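Local coordinates for fructosyl amine: oxygen oxidoreductase (Aspergillus fumigatus, PDB 3DJE), which uses FAD and molecular oxygen to deglycate fructosyl amino acids and is held here in complex with FSA, a thioether fructosyl ligand, at residues N79-D84 with K368-I373; K53-G58 with G156-R161; T303-E308 with E426-Q431. All coordinates share one frame; numbering follows the deposited sequence. Where two conformers were deposited one is given.

Contact 1 (N79-D84 with K368-I373); sequences NGWKND and KYLPSI. With FAD (flavin-adenine dinucleotide), chain C; FSA (1-S-(carboxymethyl)-1-thio-beta-D-fructopyranose), chain D.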
loop_
_atom_site.group_PDB
_atom_site.type_symbol
_atom_site.label_atom_id
_atom_site.label_comp_id
_atom_site.label_asym_id
_atom_site.label_seq_id
_atom_site.Cartn_x
_atom_site.Cartn_y
_atom_site.Cartn_z
ATOM N N ASN A 79 9.666 10.374 -10.333
ATOM C CA ASN A 79 9.471 11.366 -11.376
ATOM C C ASN A 79 8.079 11.975 -11.253
ATOM O O ASN A 79 7.936 13.192 -11.283
ATOM C CB ASN A 79 9.654 10.755 -12.762
ATOM C CG ASN A 79 11.117 10.502 -13.110
ATOM O OD1 ASN A 79 12.028 11.041 -12.479
ATOM N ND2 ASN A 79 11.341 9.671 -14.124
ATOM N N GLY A 80 7.068 11.120 -11.076
ATOM C CA GLY A 80 5.687 11.575 -10.955
ATOM C C GLY A 80 5.507 12.505 -9.769
ATOM O O GLY A 80 4.940 13.582 -9.905
ATOM N N TRP A 81 5.983 12.090 -8.595
ATOM C CA TRP A 81 5.841 12.912 -7.396
ATOM C C TRP A 81 6.587 14.249 -7.502
ATOM O O TRP A 81 6.155 15.244 -6.934
ATOM C CB TRP A 81 6.321 12.168 -6.156
ATOM C CG TRP A 81 5.466 10.970 -5.793
ATOM C CD1 TRP A 81 5.834 9.652 -5.853
ATOM C CD2 TRP A 81 4.111 10.990 -5.322
ATOM N NE1 TRP A 81 4.792 8.844 -5.433
ATOM C CE2 TRP A 81 3.722 9.642 -5.098
ATOM C CE3 TRP A 81 3.191 12.018 -5.059
ATOM C CZ2 TRP A 81 2.437 9.301 -4.635
ATOM C CZ3 TRP A 81 1.926 11.688 -4.617
ATOM C CH2 TRP A 81 1.557 10.337 -4.395
ATOM N N LYS A 82 7.702 14.246 -8.220
ATOM C CA LYS A 82 8.553 15.447 -8.331
ATOM C C LYS A 82 8.173 16.377 -9.478
ATOM O O LYS A 82 8.345 17.600 -9.366
ATOM C CB LYS A 82 10.018 15.037 -8.493
ATOM C CG LYS A 82 10.652 14.570 -7.193
ATOM C CD LYS A 82 11.857 13.692 -7.463
ATOM C CE LYS A 82 13.052 14.494 -7.945
ATOM N NZ LYS A 82 14.244 13.616 -8.060
ATOM N N ASN A 83 7.660 15.804 -10.570
ATOM C CA ASN A 83 7.529 16.531 -11.835
ATOM C C ASN A 83 6.130 16.597 -12.439
ATOM O O ASN A 83 5.890 17.424 -13.332
ATOM C CB ASN A 83 8.507 15.969 -12.873
ATOM C CG ASN A 83 9.959 16.096 -12.428
ATOM O OD1 ASN A 83 10.349 17.096 -11.832
ATOM N ND2 ASN A 83 10.765 15.084 -12.730
ATOM N N ASP A 84 5.210 15.740 -11.985
ATOM C CA ASP A 84 3.846 15.748 -12.533
ATOM C C ASP A 84 3.028 16.733 -11.706
ATOM O O ASP A 84 2.848 16.515 -10.509
ATOM C CB ASP A 84 3.237 14.340 -12.445
ATOM C CG ASP A 84 1.851 14.237 -13.081
ATOM O OD1 ASP A 84 1.157 15.265 -13.257
ATOM O OD2 ASP A 84 1.457 13.087 -13.382
ATOM N N LYS A 368 3.376 4.150 -3.267
ATOM C CA LYS A 368 4.293 5.134 -3.837
ATOM C C LYS A 368 4.271 5.136 -5.365
ATOM O O LYS A 368 4.718 6.110 -5.969
ATOM C CB LYS A 368 5.712 4.940 -3.302
ATOM C CG LYS A 368 6.360 3.641 -3.702
ATOM C CD LYS A 368 7.711 3.445 -2.979
ATOM C CE LYS A 368 7.570 3.044 -1.513
ATOM N NZ LYS A 368 6.935 1.692 -1.328
ATOM N N TYR A 369 3.761 4.060 -5.980
ATOM C CA TYR A 369 3.657 3.968 -7.453
ATOM C C TYR A 369 2.381 4.572 -8.041
ATOM O O TYR A 369 2.137 4.482 -9.260
ATOM C CB TYR A 369 3.826 2.506 -7.906
ATOM C CG TYR A 369 5.091 1.897 -7.362
ATOM C CD1 TYR A 369 6.293 1.987 -8.068
ATOM C CD2 TYR A 369 5.097 1.260 -6.122
ATOM C CE1 TYR A 369 7.463 1.447 -7.558
ATOM C CE2 TYR A 369 6.253 0.720 -5.611
ATOM C CZ TYR A 369 7.427 0.816 -6.314
ATOM O OH TYR A 369 8.567 0.269 -5.762
ATOM N N LEU A 370 1.576 5.216 -7.203
ATOM C CA LEU A 370 0.354 5.854 -7.695
ATOM C C LEU A 370 0.559 6.697 -8.970
ATOM O O LEU A 370 -0.239 6.597 -9.909
ATOM C CB LEU A 370 -0.304 6.701 -6.598
ATOM C CG LEU A 370 -1.547 7.501 -7.028
ATOM C CD1 LEU A 370 -2.689 6.602 -7.510
ATOM C CD2 LEU A 370 -2.044 8.443 -5.926
ATOM N N PRO A 371 1.581 7.558 -8.995
ATOM C CA PRO A 371 1.734 8.407 -10.199
ATOM C C PRO A 371 2.034 7.665 -11.505
ATOM O O PRO A 371 1.811 8.242 -12.577
ATOM C CB PRO A 371 2.942 9.280 -9.845
ATOM C CG PRO A 371 2.987 9.277 -8.337
ATOM C CD PRO A 371 2.596 7.878 -7.971
ATOM N N SER A 372 2.526 6.425 -11.415
ATOM C CA SER A 372 3.199 5.776 -12.545
ATOM C C SER A 372 2.729 4.362 -12.891
ATOM O O SER A 372 2.866 3.927 -14.037
ATOM C CB SER A 372 4.700 5.707 -12.257
ATOM O OG SER A 372 4.940 5.086 -10.997
ATOM N N ILE A 373 2.225 3.631 -11.898
ATOM C CA ILE A 373 1.969 2.206 -12.096
ATOM C C ILE A 373 0.909 1.970 -13.186
ATOM O O ILE A 373 0.963 0.966 -13.896
ATOM C CB ILE A 373 1.620 1.484 -10.745
ATOM C CG1 ILE A 373 1.940 -0.019 -10.815
ATOM C CG2 ILE A 373 0.152 1.744 -10.351
ATOM C CD1 ILE A 373 3.435 -0.344 -10.902
HETATM P PA FAD C . -6.362 -0.780 -2.834
HETATM O O1A FAD C . -5.898 0.608 -2.937
HETATM O O2A FAD C . -6.656 -1.336 -1.478
HETATM O O5B FAD C . -7.628 -0.847 -3.779
HETATM C C5B FAD C . -8.463 -2.004 -3.879
HETATM C C4B FAD C . -9.840 -1.514 -4.345
HETATM O O4B FAD C . -10.549 -2.731 -4.645
HETATM C C3B FAD C . -10.555 -0.854 -3.142
HETATM O O3B FAD C . -10.900 0.511 -3.430
HETATM C C2B FAD C . -11.800 -1.742 -2.988
HETATM O O2B FAD C . -12.995 -0.973 -2.645
HETATM C C1B FAD C . -11.885 -2.431 -4.379
HETATM N N9A FAD C . -12.822 -3.590 -4.264
HETATM C C8A FAD C . -12.944 -4.477 -3.255
HETATM N N7A FAD C . -13.958 -5.323 -3.537
HETATM C C5A FAD C . -14.471 -4.963 -4.722
HETATM C C6A FAD C . -15.525 -5.441 -5.508
HETATM N N6A FAD C . -16.270 -6.489 -5.083
HETATM N N1A FAD C . -15.786 -4.834 -6.682
HETATM C C2A FAD C . -15.061 -3.791 -7.105
HETATM N N3A FAD C . -14.050 -3.305 -6.376
HETATM C C4A FAD C . -13.745 -3.878 -5.187
HETATM N N1 FAD C . 2.808 1.671 0.396
HETATM C C2 FAD C . 3.792 2.628 0.160
HETATM O O2 FAD C . 4.258 2.810 -0.967
HETATM N N3 FAD C . 4.262 3.391 1.230
HETATM C C4 FAD C . 3.784 3.212 2.524
HETATM O O4 FAD C . 4.221 3.909 3.448
HETATM C C4X FAD C . 2.806 2.231 2.750
HETATM N N5 FAD C . 2.316 2.014 4.036
HETATM C C5X FAD C . 1.226 1.167 4.219
HETATM C C6 FAD C . 0.619 1.125 5.470
HETATM C C7 FAD C . -0.500 0.327 5.677
HETATM C C7M FAD C . -1.112 0.302 7.084
HETATM C C8 FAD C . -1.035 -0.415 4.625
HETATM C C8M FAD C . -2.326 -1.241 4.840
HETATM C C9 FAD C . -0.429 -0.355 3.362
HETATM C C9A FAD C . 0.699 0.447 3.149
HETATM N N10 FAD C . 1.338 0.518 1.895
HETATM C C10 FAD C . 2.330 1.474 1.682
HETATM C "C1'" FAD C . 0.954 -0.393 0.808
HETATM C "C2'" FAD C . -0.049 0.295 -0.119
HETATM O "O2'" FAD C . -1.019 1.024 0.665
HETATM C "C3'" FAD C . -0.741 -0.758 -0.979
HETATM O "O3'" FAD C . 0.254 -1.646 -1.530
HETATM C "C4'" FAD C . -1.508 -0.136 -2.151
HETATM O "O4'" FAD C . -2.289 0.985 -1.739
HETATM C "C5'" FAD C . -2.434 -1.199 -2.754
HETATM O "O5'" FAD C . -3.121 -0.650 -3.891
HETATM P P FAD C . -4.216 -1.527 -4.667
HETATM O O1P FAD C . -3.611 -2.840 -5.041
HETATM O O2P FAD C . -4.779 -0.637 -5.703
HETATM O O3P FAD C . -5.366 -1.805 -3.578
HETATM O OAB FSA D . 7.056 1.050 1.155
HETATM C CAL FSA D . 7.411 1.713 2.153
HETATM O OAA FSA D . 8.398 2.492 2.122
HETATM C CAH FSA D . 6.674 1.586 3.472
HETATM S SAK FSA D . 5.429 0.336 3.432
HETATM C C1 FSA D . 4.957 0.512 5.130
HETATM C C2 FSA D . 4.254 -0.754 5.640
HETATM O O2 FSA D . 3.485 -0.441 6.814
HETATM C C3 FSA D . 5.268 -1.851 5.982
HETATM O O3 FSA D . 6.083 -1.442 7.090
HETATM C C4 FSA D . 4.590 -3.197 6.254
HETATM O O4 FSA D . 5.589 -4.223 6.377
HETATM C C5 FSA D . 3.629 -3.590 5.127
HETATM O O5 FSA D . 4.345 -3.932 3.937
HETATM C C6 FSA D . 2.664 -2.444 4.862
HETATM O O6 FSA D . 3.407 -1.245 4.577
HETATM O O HOH W 1 2.825 10.714 -13.160
#
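Trp-81 CG sits beside its own backbone N (chi1 -66°), which turns the indole toward segment 368-373, so that its N-H meets the main chain of Lys-368. Trp-81 NE1 donates to Lys-368 O over 2.8 Å with an N-H...O angle of 158°. The acceptor lies at the edge of the indole, near the ring plane, while the donor is tilted 23° from the carbonyl plane.

Pro-371 lies over one face of the indole. Its CG stands 3.4 Å from the centroid of the Trp-81 five-membered ring in a CH-pi contact, and the two side chains cross at about a right angle. The neighbouring ring carbon packs on backbone: Pro-371 CB is 3.7 Å from Gly-80 CA, a close fit of helix against loop. Near the helix end, a water bridges the two segments, giving one proton to Asp-84 OD2 at 2.7 Å and the other to Pro-371 O. Asp-84 also makes a salt bridge with Arg-27, and Pro-371 O is bonded to His-24, so this end of the contact is tied to helix 16-27 as well.

On the far side of the Trp-81 bond, the Lys-368 side chain curls through bends at chi3 and chi4. Its NZ reaches FSA OAB, a carboxylate oxygen, at 2.6 Å and FAD O2 at 2.9 Å; the backbone N of the same lysine bonds FAD O2 at 2.8 Å. Arg-365 O takes a further NZ bond. The flavin O2 is thus gripped twice by one residue whose carbonyl is held in turn by Trp-81, a second-shell support for the cofactor site. Two N-H donors at this oxygen would probably help stabilise negative charge at the pyrimidine end of a reduced flavin.

Contact 2 (K53-G58 with G156-R161); sequences KVISSG and GWAHAR. With FAD (flavin-adenine dinucleotide), chain C.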
loop_
_atom_site.group_PDB
_atom_site.type_symbol
_atom_site.label_atom_id
_atom_site.label_comp_id
_atom_site.label_asym_id
_atom_site.label_seq_id
_atom_site.Cartn_x
_atom_site.Cartn_y
_atom_site.Cartn_z
ATOM N N LYS A 53 1.627 8.271 3.472
ATOM C CA LYS A 53 2.385 7.074 3.107
ATOM C C LYS A 53 3.835 7.478 2.885
ATOM O O LYS A 53 4.127 8.604 2.449
ATOM C CB LYS A 53 1.844 6.426 1.821
ATOM C CG LYS A 53 0.406 5.884 1.901
ATOM C CD LYS A 53 0.271 4.629 2.751
ATOM C CE LYS A 53 -1.088 4.014 2.476
ATOM N NZ LYS A 53 -1.473 2.926 3.422
ATOM N N VAL A 54 4.746 6.545 3.147
ATOM C CA VAL A 54 6.166 6.804 2.913
ATOM C C VAL A 54 6.467 6.731 1.411
ATOM O O VAL A 54 6.039 5.794 0.725
ATOM C CB VAL A 54 7.062 5.776 3.635
ATOM C CG1 VAL A 54 8.529 6.161 3.469
ATOM C CG2 VAL A 54 6.734 5.706 5.107
ATOM N N ILE A 55 7.235 7.702 0.929
ATOM C CA ILE A 55 7.757 7.698 -0.435
ATOM C C ILE A 55 9.285 7.643 -0.348
ATOM O O ILE A 55 9.922 8.594 0.108
ATOM C CB ILE A 55 7.321 8.969 -1.215
ATOM C CG1 ILE A 55 5.801 9.198 -1.099
ATOM C CG2 ILE A 55 7.844 8.919 -2.667
ATOM C CD1 ILE A 55 4.937 8.069 -1.640
ATOM N N SER A 56 9.848 6.516 -0.761
ATOM C CA SER A 56 11.298 6.307 -0.713
ATOM C C SER A 56 11.728 5.250 -1.720
ATOM O O SER A 56 10.901 4.485 -2.211
ATOM C CB SER A 56 11.725 5.878 0.687
ATOM O OG SER A 56 11.643 4.471 0.815
ATOM N N SER A 57 13.034 5.197 -1.993
ATOM C CA SER A 57 13.596 4.274 -2.988
ATOM C C SER A 57 14.129 2.943 -2.423
ATOM O O SER A 57 14.894 2.250 -3.100
ATOM C CB SER A 57 14.705 4.986 -3.771
ATOM O OG SER A 57 15.695 5.470 -2.883
ATOM N N GLY A 58 13.700 2.572 -1.218
ATOM C CA GLY A 58 14.139 1.323 -0.572
ATOM C C GLY A 58 13.976 0.055 -1.400
ATOM O O GLY A 58 13.026 -0.068 -2.178
ATOM N N GLY A 156 10.421 10.994 1.813
ATOM C CA GLY A 156 9.478 11.716 2.636
ATOM C C GLY A 156 8.158 11.006 2.657
ATOM O O GLY A 156 8.096 9.777 2.790
ATOM N N TRP A 157 7.094 11.796 2.576
ATOM C CA TRP A 157 5.757 11.230 2.612
ATOM C C TRP A 157 4.805 11.926 1.651
ATOM O O TRP A 157 5.047 13.061 1.236
ATOM C CB TRP A 157 5.215 11.257 4.046
ATOM C CG TRP A 157 5.004 12.636 4.602
ATOM C CD1 TRP A 157 5.925 13.418 5.270
ATOM C CD2 TRP A 157 3.792 13.397 4.553
ATOM N NE1 TRP A 157 5.335 14.618 5.645
ATOM C CE2 TRP A 157 4.029 14.620 5.229
ATOM C CE3 TRP A 157 2.511 13.150 4.031
ATOM C CZ2 TRP A 157 3.039 15.619 5.352
ATOM C CZ3 TRP A 157 1.523 14.136 4.177
ATOM C CH2 TRP A 157 1.796 15.347 4.833
ATOM N N ALA A 158 3.739 11.219 1.265
ATOM C CA ALA A 158 2.680 11.813 0.428
ATOM C C ALA A 158 1.360 11.777 1.146
ATOM O O ALA A 158 1.089 10.825 1.886
ATOM C CB ALA A 158 2.539 11.064 -0.882
ATOM N N HIS A 159 0.538 12.802 0.921
ATOM C CA HIS A 159 -0.843 12.751 1.392
ATOM C C HIS A 159 -1.640 11.806 0.519
ATOM O O HIS A 159 -2.154 12.197 -0.540
ATOM C CB HIS A 159 -1.493 14.128 1.470
ATOM C CG HIS A 159 -2.718 14.127 2.322
ATOM N ND1 HIS A 159 -3.799 13.313 2.060
ATOM C CD2 HIS A 159 -2.999 14.769 3.482
ATOM C CE1 HIS A 159 -4.715 13.490 2.998
ATOM N NE2 HIS A 159 -4.251 14.365 3.877
ATOM N N ALA A 160 -1.712 10.552 0.955
ATOM C CA ALA A 160 -2.210 9.477 0.090
ATOM C C ALA A 160 -3.657 9.675 -0.355
ATOM O O ALA A 160 -3.969 9.612 -1.563
ATOM C CB ALA A 160 -2.019 8.089 0.763
ATOM N N ARG A 161 -4.528 9.932 0.613
ATOM C CA ARG A 161 -5.939 10.134 0.312
ATOM C C ARG A 161 -6.145 11.292 -0.671
ATOM O O ARG A 161 -6.859 11.146 -1.679
ATOM C CB ARG A 161 -6.737 10.355 1.583
ATOM C CG ARG A 161 -8.216 10.583 1.311
ATOM C CD ARG A 161 -8.868 11.293 2.492
ATOM N NE ARG A 161 -8.498 12.707 2.466
ATOM C CZ ARG A 161 -8.593 13.560 3.484
ATOM N NH1 ARG A 161 -9.053 13.184 4.683
ATOM N NH2 ARG A 161 -8.221 14.807 3.296
HETATM P PA FAD C . -6.362 -0.780 -2.834
HETATM O O1A FAD C . -5.898 0.608 -2.937
HETATM O O2A FAD C . -6.656 -1.336 -1.478
HETATM O O5B FAD C . -7.628 -0.847 -3.779
HETATM C C5B FAD C . -8.463 -2.004 -3.879
HETATM C C4B FAD C . -9.840 -1.514 -4.345
HETATM O O4B FAD C . -10.549 -2.731 -4.645
HETATM C C3B FAD C . -10.555 -0.854 -3.142
HETATM O O3B FAD C . -10.900 0.511 -3.430
HETATM C C2B FAD C . -11.800 -1.742 -2.988
HETATM O O2B FAD C . -12.995 -0.973 -2.645
HETATM C C1B FAD C . -11.885 -2.431 -4.379
HETATM N N9A FAD C . -12.822 -3.590 -4.264
HETATM C C8A FAD C . -12.944 -4.477 -3.255
HETATM N N7A FAD C . -13.958 -5.323 -3.537
HETATM C C5A FAD C . -14.471 -4.963 -4.722
HETATM C C6A FAD C . -15.525 -5.441 -5.508
HETATM N N6A FAD C . -16.270 -6.489 -5.083
HETATM N N1A FAD C . -15.786 -4.834 -6.682
HETATM C C2A FAD C . -15.061 -3.791 -7.105
HETATM N N3A FAD C . -14.050 -3.305 -6.376
HETATM C C4A FAD C . -13.745 -3.878 -5.187
HETATM N N1 FAD C . 2.808 1.671 0.396
HETATM C C2 FAD C . 3.792 2.628 0.160
HETATM O O2 FAD C . 4.258 2.810 -0.967
HETATM N N3 FAD C . 4.262 3.391 1.230
HETATM C C4 FAD C . 3.784 3.212 2.524
HETATM O O4 FAD C . 4.221 3.909 3.448
HETATM C C4X FAD C . 2.806 2.231 2.750
HETATM N N5 FAD C . 2.316 2.014 4.036
HETATM C C5X FAD C . 1.226 1.167 4.219
HETATM C C6 FAD C . 0.619 1.125 5.470
HETATM C C7 FAD C . -0.500 0.327 5.677
HETATM C C7M FAD C . -1.112 0.302 7.084
HETATM C C8 FAD C . -1.035 -0.415 4.625
HETATM C C8M FAD C . -2.326 -1.241 4.840
HETATM C C9 FAD C . -0.429 -0.355 3.362
HETATM C C9A FAD C . 0.699 0.447 3.149
HETATM N N10 FAD C . 1.338 0.518 1.895
HETATM C C10 FAD C . 2.330 1.474 1.682
HETATM C "C1'" FAD C . 0.954 -0.393 0.808
HETATM C "C2'" FAD C . -0.049 0.295 -0.119
HETATM O "O2'" FAD C . -1.019 1.024 0.665
HETATM C "C3'" FAD C . -0.741 -0.758 -0.979
HETATM O "O3'" FAD C . 0.254 -1.646 -1.530
HETATM C "C4'" FAD C . -1.508 -0.136 -2.151
HETATM O "O4'" FAD C . -2.289 0.985 -1.739
HETATM C "C5'" FAD C . -2.434 -1.199 -2.754
HETATM O "O5'" FAD C . -3.121 -0.650 -3.891
HETATM P P FAD C . -4.216 -1.527 -4.667
HETATM O O1P FAD C . -3.611 -2.840 -5.041
HETATM O O2P FAD C . -4.779 -0.637 -5.703
HETATM O O3P FAD C . -5.366 -1.805 -3.578
#
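Lys-53 and Ala-158 form one hydrogen-bonded pair of a short antiparallel match, and Ile-55 and Gly-156 form the other. This is the tight part of the contact. Lys-53 N reaches Ala-158 O at 3.1 Å and Ala-158 N returns to Lys-53 O at 2.9 Å. Ile-55 N to Gly-156 O is also 2.9 Å and nearly straight at the hydrogen (172°), although the donor stands 44° above the carbonyl plane. Between them Val-54 faces Trp-157 as a non-hydrogen-bonded pair.

On the face with Lys-53 and Ile-55 the packing is close. Ile-55 CG1 lies 3.8 Å from Ala-158 CB, and Lys-53 CG presses on Ala-160 CB at 3.5 Å, shorter than a usual carbon contact. The lysine chain folds at chi2 (-71°), which sends its tail away from the strand partner and lays NZ over the benzenoid ring of the flavin, 3.3 Å from FAD C9A. NZ is also held by a salt bridge to Asp-50 and a bond to Ala-47 O; its bond to FAD O2' is weak.

Beyond Ile-55 the chains part. Ser-57 is exposed, and from Ser-56 to Gly-58 segment 53-58 makes no contact with 156-161; within it, Gly-58 N makes a weak bond to Ser-56 OG.

Strand 53-55 is an edge of a three-stranded antiparallel sheet, and its other edge is spent on the cofactor. Val-54 N donates to FAD O4 at 2.7 Å, while FAD N3 donates to Val-54 O at 3.0 Å. The main chain thus reads the flavin's imide edge much as a neighbouring strand would. Strand 156-158 fixes the chain on both sides of Val-54, so backbone bonds to Ala-158 and Gly-156 help set the position of the Val-54 N-H and C=O, and the Val-54 N-H would probably help polarise the flavin C4 carbonyl.

Contact 3 (T303-E308 with E426-Q431); sequences TQIPKE and EWTNVQ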
loop_
_atom_site.group_PDB
_atom_site.type_symbol
_atom_site.label_atom_id
_atom_site.label_comp_id
_atom_site.label_asym_id
_atom_site.label_seq_id
_atom_site.Cartn_x
_atom_site.Cartn_y
_atom_site.Cartn_z
ATOM N N THR A 303 -12.791 -0.737 11.636
ATOM C CA THR A 303 -12.304 0.555 12.067
ATOM C C THR A 303 -11.866 0.473 13.549
ATOM O O THR A 303 -12.205 1.328 14.378
ATOM C CB THR A 303 -13.362 1.665 11.793
ATOM O OG1 THR A 303 -13.908 1.475 10.472
ATOM C CG2 THR A 303 -12.717 3.009 11.829
ATOM N N GLN A 304 -11.087 -0.564 13.845
ATOM C CA GLN A 304 -10.466 -0.770 15.150
ATOM C C GLN A 304 -9.185 -1.546 14.870
ATOM O O GLN A 304 -8.962 -2.019 13.757
ATOM C CB GLN A 304 -11.345 -1.623 16.086
ATOM C CG GLN A 304 -12.724 -1.055 16.472
ATOM C CD GLN A 304 -12.674 0.275 17.216
ATOM O OE1 GLN A 304 -11.622 0.717 17.683
ATOM N NE2 GLN A 304 -13.828 0.932 17.319
ATOM N N ILE A 305 -8.338 -1.679 15.882
ATOM C CA ILE A 305 -7.199 -2.583 15.777
ATOM C C ILE A 305 -7.219 -3.567 16.954
ATOM O O ILE A 305 -7.838 -3.265 17.969
ATOM C CB ILE A 305 -5.852 -1.825 15.709
ATOM C CG1 ILE A 305 -5.625 -0.959 16.957
ATOM C CG2 ILE A 305 -5.798 -0.961 14.434
ATOM C CD1 ILE A 305 -4.213 -0.423 17.064
ATOM N N PRO A 306 -6.555 -4.730 16.808
ATOM C CA PRO A 306 -6.433 -5.656 17.954
ATOM C C PRO A 306 -5.773 -4.982 19.149
ATOM O O PRO A 306 -4.886 -4.144 18.972
ATOM C CB PRO A 306 -5.519 -6.760 17.410
ATOM C CG PRO A 306 -5.756 -6.738 15.917
ATOM C CD PRO A 306 -5.890 -5.274 15.609
ATOM N N LYS A 307 -6.182 -5.355 20.364
ATOM C CA LYS A 307 -5.574 -4.780 21.558
ATOM C C LYS A 307 -4.065 -5.016 21.615
ATOM O O LYS A 307 -3.327 -4.149 22.075
ATOM C CB LYS A 307 -6.275 -5.277 22.828
ATOM C CG LYS A 307 -7.653 -4.648 23.038
ATOM C CD LYS A 307 -7.594 -3.381 23.886
ATOM C CE LYS A 307 -7.695 -3.707 25.377
ATOM N NZ LYS A 307 -7.787 -2.485 26.236
ATOM N N GLU A 308 -3.606 -6.169 21.126
ATOM C CA GLU A 308 -2.173 -6.460 21.097
ATOM C C GLU A 308 -1.428 -5.445 20.217
ATOM O O GLU A 308 -0.289 -5.060 20.530
ATOM C CB GLU A 308 -1.898 -7.900 20.663
ATOM C CG GLU A 308 -2.397 -8.249 19.272
ATOM C CD GLU A 308 -1.781 -9.516 18.714
ATOM O OE1 GLU A 308 -0.747 -9.989 19.264
ATOM O OE2 GLU A 308 -2.335 -10.033 17.720
ATOM N N GLU A 426 -9.745 -9.443 21.428
ATOM C CA GLU A 426 -10.107 -8.122 21.911
ATOM C C GLU A 426 -9.645 -7.060 20.927
ATOM O O GLU A 426 -8.526 -7.131 20.412
ATOM C CB GLU A 426 -9.483 -7.861 23.290
ATOM C CG GLU A 426 -10.040 -8.740 24.407
ATOM C CD GLU A 426 -9.272 -8.584 25.705
ATOM O OE1 GLU A 426 -9.418 -7.526 26.363
ATOM O OE2 GLU A 426 -8.521 -9.519 26.068
ATOM N N TRP A 427 -10.522 -6.095 20.682
ATOM C CA TRP A 427 -10.231 -4.968 19.797
ATOM C C TRP A 427 -10.339 -3.656 20.562
ATOM O O TRP A 427 -10.918 -3.602 21.656
ATOM C CB TRP A 427 -11.214 -4.962 18.629
ATOM C CG TRP A 427 -11.092 -6.144 17.724
ATOM C CD1 TRP A 427 -11.552 -7.417 17.951
ATOM C CD2 TRP A 427 -10.497 -6.161 16.419
ATOM N NE1 TRP A 427 -11.264 -8.226 16.876
ATOM C CE2 TRP A 427 -10.614 -7.481 15.922
ATOM C CE3 TRP A 427 -9.862 -5.191 15.626
ATOM C CZ2 TRP A 427 -10.128 -7.854 14.665
ATOM C CZ3 TRP A 427 -9.379 -5.563 14.381
ATOM C CH2 TRP A 427 -9.516 -6.881 13.909
ATOM N N THR A 428 -9.778 -2.592 19.988
ATOM C CA THR A 428 -9.939 -1.243 20.534
ATOM C C THR A 428 -11.398 -0.749 20.446
ATOM O O THR A 428 -12.235 -1.379 19.793
ATOM C CB THR A 428 -8.991 -0.240 19.823
ATOM O OG1 THR A 428 -9.237 -0.287 18.410
ATOM C CG2 THR A 428 -7.534 -0.605 20.093
ATOM N N ASN A 429 -11.684 0.377 21.104
ATOM C CA ASN A 429 -13.032 0.960 21.174
ATOM C C ASN A 429 -13.007 2.429 20.756
ATOM O O ASN A 429 -13.622 3.301 21.383
ATOM C CB ASN A 429 -13.603 0.805 22.602
ATOM C CG ASN A 429 -14.986 1.448 22.769
ATOM O OD1 ASN A 429 -15.894 1.248 21.949
ATOM N ND2 ASN A 429 -15.145 2.235 23.837
ATOM N N VAL A 430 -12.290 2.699 19.670
ATOM C CA VAL A 430 -12.112 4.059 19.183
ATOM C C VAL A 430 -13.357 4.519 18.413
ATOM O O VAL A 430 -14.037 3.709 17.785
ATOM C CB VAL A 430 -10.832 4.166 18.299
ATOM C CG1 VAL A 430 -10.574 5.607 17.892
ATOM C CG2 VAL A 430 -9.617 3.604 19.044
ATOM N N GLN A 431 -13.642 5.818 18.485
ATOM C CA GLN A 431 -14.729 6.448 17.738
ATOM C C GLN A 431 -14.666 6.111 16.241
ATOM O O GLN A 431 -13.581 6.089 15.648
ATOM C CB GLN A 431 -14.645 7.962 17.915
ATOM C CG GLN A 431 -15.755 8.731 17.230
ATOM C CD GLN A 431 -17.031 8.717 18.035
ATOM O OE1 GLN A 431 -17.995 8.035 17.684
ATOM N NE2 GLN A 431 -17.041 9.464 19.137
HETATM O O HOH W 2 -11.441 4.215 14.860
HETATM O O HOH W 3 -14.612 2.776 14.983
#
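Pro-306 lies over one face of the Trp-427 indole, the two side chains side by side and pointing the same way, with Pro-306 CD 3.7 Å from Trp-427 CZ3. At the indole edge, near its plane, sits the carbonyl O of Gln-304. Lys-302 makes a cation-pi contact with the same indole, which also meets the ring of Phe-421.

The second flat group is the Gln-304 amide, bent round at chi2 to face Val-430. Its OE1 accepts hydrogen bonds from Thr-428 OG1 (2.7 Å, in plane on a lone pair) and Val-430 N (2.9 Å), while NE2 donates to Val-430 O at 2.8 Å. The side-chain amide pairs with the Val-430 backbone as another peptide might.

Pro-306 holds the N-cap position of helix 307-320, and a single backbone bridge joins it to Trp-427, tying the helix start to the loop after strand 419-420. Thr-428 N reaches Ile-305 O at 2.9 Å, nearly along the C=O axis. In return Ile-305 N donates to Thr-428 OG1 at 3.0 Å. Lys-307 N bonds Glu-426 O at 2.9 Å, and at the exposed start of the helix Lys-307 CG packs 3.7 Å from Glu-426 CB.

Overall arrangement
Contacts 1 and 2 are buried neighbours, their centres 11 Å apart, and both touch FAD: contact 1 meets the flavin at O2, contact 2 at O4, N3 and the ring face. They also touch each other, as Trp-81 packs on Ile-55 and Ala-158, so helix 64-83 packs on strands 53-55, just before it in the chain, and 156-158. Contact 3 lies toward the surface, across the chain's centre from contact 1, about 34 Å away between centres, and joins no bound ligand. Contact 1 centres on an indole, with its N-H bonded and a proline on one face; contact 2 rests on backbone pairing; contact 3 mixes backbone bonds with a side-chain amide, a hydroxyl and a proline on an indole.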